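Local coordinates for lectin (Remusatia vivipara, PDB 3R0E), which probably binds mannose, as one bulb-type lectin domain of a secreted plant lectin, and probably agglutinates rabbit erythrocytes, at residues I2-N6 with N7-S11. Numbering follows the deposited sequence.
Sequences IPFTN and NLLFS
Thr-5 and Leu-8 meet across a type I beta turn. Leu-8 N donates to Thr-5 O at 3.2 Å. The bond is nearly straight at the hydrogen (166°), but the donor stands well above the carbonyl plane. Their side chains run side by side in the same direction, with Thr-5 CB 3.7 Å from Leu-8 CD1. With Thr-5 OG1 beside the backbone N (chi1 -52°), CG2 falls anti to that N and comes 3.7 Å from Asn-7 OD1. The Asn-6 and Asn-7 side chains cross at a slant, though their amide planes are only 14° apart. Thr-5 OG1 and Asn-7 OD1 each hydrogen-bond to a polar side chain of the chain of another protein, so the turn lies at the interface between the two different chains.

Beyond the turn the two arms separate. One water accepts a hydrogen bond from Thr-5 N at 2.8 Å. It also lies 2.7 Å from Leu-8 O, well placed to donate to it, and so bridges the two arms. Phe-4 and Leu-9 lie side by side, with Phe-4 CE1 3.9 Å from Leu-9 CD1. At the open end, Ile-2 CD1 sits 3.6 Å from Ser-11 O.

The N-terminal arm thus folds back along strand 8-10, outermost within this chain in a three-stranded antiparallel sheet of this beta-prism II domain. Strand 8-10 pairs with strand 89-92, and Phe-4 and Leu-9 both pack on Leu-15 of strand 14-16.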
ATOM      1  N   ILE B   2     -14.990  -2.869  -4.061  1.00 39.22           N
ATOM      2  CA  ILE B   2     -13.708  -2.499  -4.647  1.00 39.09           C
ATOM      3  C   ILE B   2     -13.052  -3.752  -5.246  1.00 39.11           C
ATOM      4  O   ILE B   2     -13.056  -4.817  -4.609  1.00 38.74           O
ATOM      5  CB  ILE B   2     -12.805  -1.822  -3.570  1.00 39.14           C
ATOM      6  CG1 ILE B   2     -13.488  -0.543  -3.044  1.00 39.32           C
ATOM      7  CG2 ILE B   2     -11.396  -1.534  -4.109  1.00 38.45           C
ATOM      8  CD1 ILE B   2     -13.091  -0.136  -1.616  1.00 38.85           C
ATOM      9  N   PRO B   3     -12.515  -3.638  -6.483  1.00 39.11           N
ATOM     10  CA  PRO B   3     -11.750  -4.750  -7.077  1.00 39.01           C
ATOM     11  C   PRO B   3     -10.574  -5.153  -6.195  1.00 38.67           C
ATOM     12  O   PRO B   3      -9.951  -4.298  -5.546  1.00 38.53           O
ATOM     13  CB  PRO B   3     -11.240  -4.173  -8.406  1.00 38.91           C
ATOM     14  CG  PRO B   3     -12.218  -3.092  -8.754  1.00 39.62           C
ATOM     15  CD  PRO B   3     -12.682  -2.514  -7.426  1.00 39.45           C
ATOM     16  N   PHE B   4     -10.302  -6.452  -6.155  1.00 38.58           N
ATOM     17  CA  PHE B   4      -9.172  -6.981  -5.401  1.00 38.49           C
ATOM     18  C   PHE B   4      -7.871  -6.881  -6.184  1.00 37.66           C
ATOM     19  O   PHE B   4      -7.855  -7.031  -7.409  1.00 37.41           O
ATOM     20  CB  PHE B   4      -9.433  -8.426  -4.931  1.00 38.90           C
ATOM     21  CG  PHE B   4     -10.197  -8.506  -3.633  1.00 40.74           C
ATOM     22  CD1 PHE B   4      -9.526  -8.440  -2.407  1.00 42.02           C
ATOM     23  CD2 PHE B   4     -11.593  -8.613  -3.630  1.00 42.11           C
ATOM     24  CE1 PHE B   4     -10.233  -8.495  -1.194  1.00 41.84           C
ATOM     25  CE2 PHE B   4     -12.310  -8.662  -2.424  1.00 42.96           C
ATOM     26  CZ  PHE B   4     -11.625  -8.605  -1.206  1.00 42.53           C
ATOM     27  N   THR B   5      -6.803  -6.561  -5.459  1.00 36.89           N
ATOM     28  CA  THR B   5      -5.422  -6.690  -5.933  1.00 35.83           C
ATOM     29  C   THR B   5      -4.717  -7.604  -4.933  1.00 34.99           C
ATOM     30  O   THR B   5      -4.978  -7.535  -3.725  1.00 34.42           O
ATOM     31  CB  THR B   5      -4.683  -5.333  -6.003  1.00 35.89           C
ATOM     32  OG1 THR B   5      -5.456  -4.391  -6.751  1.00 35.51           O
ATOM     33  CG2 THR B   5      -3.305  -5.501  -6.668  1.00 36.28           C
ATOM     34  N   ASN B   6      -3.820  -8.443  -5.452  1.00 34.18           N
ATOM     35  CA  ASN B   6      -3.211  -9.542  -4.701  1.00 33.35           C
ATOM     36  C   ASN B   6      -2.478  -9.155  -3.416  1.00 31.64           C
ATOM     37  O   ASN B   6      -2.487  -9.913  -2.457  1.00 31.31           O
ATOM     38  CB  ASN B   6      -2.257 -10.317  -5.611  1.00 34.23           C
ATOM     39  CG  ASN B   6      -1.108  -9.448  -6.116  1.00 37.87           C
ATOM     40  OD1 ASN B   6      -1.317  -8.495  -6.889  1.00 40.89           O
ATOM     41  ND2 ASN B   6       0.118  -9.760  -5.667  1.00 41.55           N
ATOM     42  N   ASN B   7      -1.829  -7.995  -3.399  1.00 29.94           N
ATOM     43  CA  ASN B   7      -1.028  -7.594  -2.244  1.00 28.28           C
ATOM     44  C   ASN B   7      -1.633  -6.443  -1.439  1.00 27.18           C
ATOM     45  O   ASN B   7      -0.971  -5.888  -0.556  1.00 26.76           O
ATOM     46  CB  ASN B   7       0.403  -7.245  -2.680  1.00 28.07           C
ATOM     47  CG  ASN B   7       0.459  -6.032  -3.583  1.00 28.10           C
ATOM     48  OD1 ASN B   7      -0.494  -5.729  -4.299  1.00 29.55           O
ATOM     49  ND2 ASN B   7       1.581  -5.339  -3.561  1.00 26.99           N
ATOM     50  N   LEU B   8      -2.879  -6.088  -1.744  1.00 25.63           N
ATOM     51  CA  LEU B   8      -3.508  -4.916  -1.137  1.00 24.77           C
ATOM     52  C   LEU B   8      -4.844  -5.233  -0.482  1.00 24.38           C
ATOM     53  O   LEU B   8      -5.604  -6.069  -0.978  1.00 24.31           O
ATOM     54  CB  LEU B   8      -3.729  -3.819  -2.184  1.00 24.36           C
ATOM     55  CG  LEU B   8      -2.600  -3.336  -3.099  1.00 24.48           C
ATOM     56  CD1 LEU B   8      -3.166  -2.428  -4.201  1.00 23.50           C
ATOM     57  CD2 LEU B   8      -1.502  -2.631  -2.327  1.00 22.29           C
ATOM     58  N   LEU B   9      -5.137  -4.543   0.620  1.00 24.03           N
ATOM     59  CA  LEU B   9      -6.486  -4.551   1.184  1.00 23.70           C
ATOM     60  C   LEU B   9      -6.884  -3.131   1.564  1.00 24.02           C
ATOM     61  O   LEU B   9      -6.286  -2.529   2.454  1.00 24.90           O
ATOM     62  CB  LEU B   9      -6.571  -5.490   2.386  1.00 23.32           C
ATOM     63  CG  LEU B   9      -7.945  -5.909   2.903  1.00 22.30           C
ATOM     64  CD1 LEU B   9      -8.618  -6.869   1.934  1.00 20.72           C
ATOM     65  CD2 LEU B   9      -7.785  -6.554   4.274  1.00 21.43           C
ATOM     66  N   PHE B  10      -7.877  -2.590   0.867  1.00 23.72           N
ATOM     67  CA  PHE B  10      -8.334  -1.236   1.113  1.00 23.41           C
ATOM     68  C   PHE B  10      -9.469  -1.269   2.112  1.00 24.15           C
ATOM     69  O   PHE B  10     -10.128  -2.304   2.280  1.00 24.39           O
ATOM     70  CB  PHE B  10      -8.817  -0.565  -0.176  1.00 22.83           C
ATOM     71  CG  PHE B  10      -7.728  -0.328  -1.181  1.00 22.31           C
ATOM     72  CD1 PHE B  10      -6.952   0.824  -1.125  1.00 20.97           C
ATOM     73  CD2 PHE B  10      -7.467  -1.265  -2.180  1.00 20.93           C
ATOM     74  CE1 PHE B  10      -5.935   1.035  -2.044  1.00 21.80           C
ATOM     75  CE2 PHE B  10      -6.454  -1.054  -3.102  1.00 20.61           C
ATOM     76  CZ  PHE B  10      -5.695   0.096  -3.046  1.00 20.49           C
ATOM     77  N   SER B  11      -9.697  -0.123   2.753  1.00 24.21           N
ATOM     78  CA  SER B  11     -10.822   0.072   3.650  1.00 24.58           C
ATOM     79  C   SER B  11     -12.107  -0.465   3.044  1.00 24.33           C
ATOM     80  O   SER B  11     -12.400  -0.209   1.884  1.00 24.22           O
ATOM     81  CB  SER B  11     -10.968   1.567   3.977  1.00 24.69           C
ATOM     82  OG  SER B  11      -9.798   2.066   4.610  1.00 24.70           O
TER
HETATM   83  O   HOH W   1      -7.402  -5.530  -2.884  1.00 27.63           O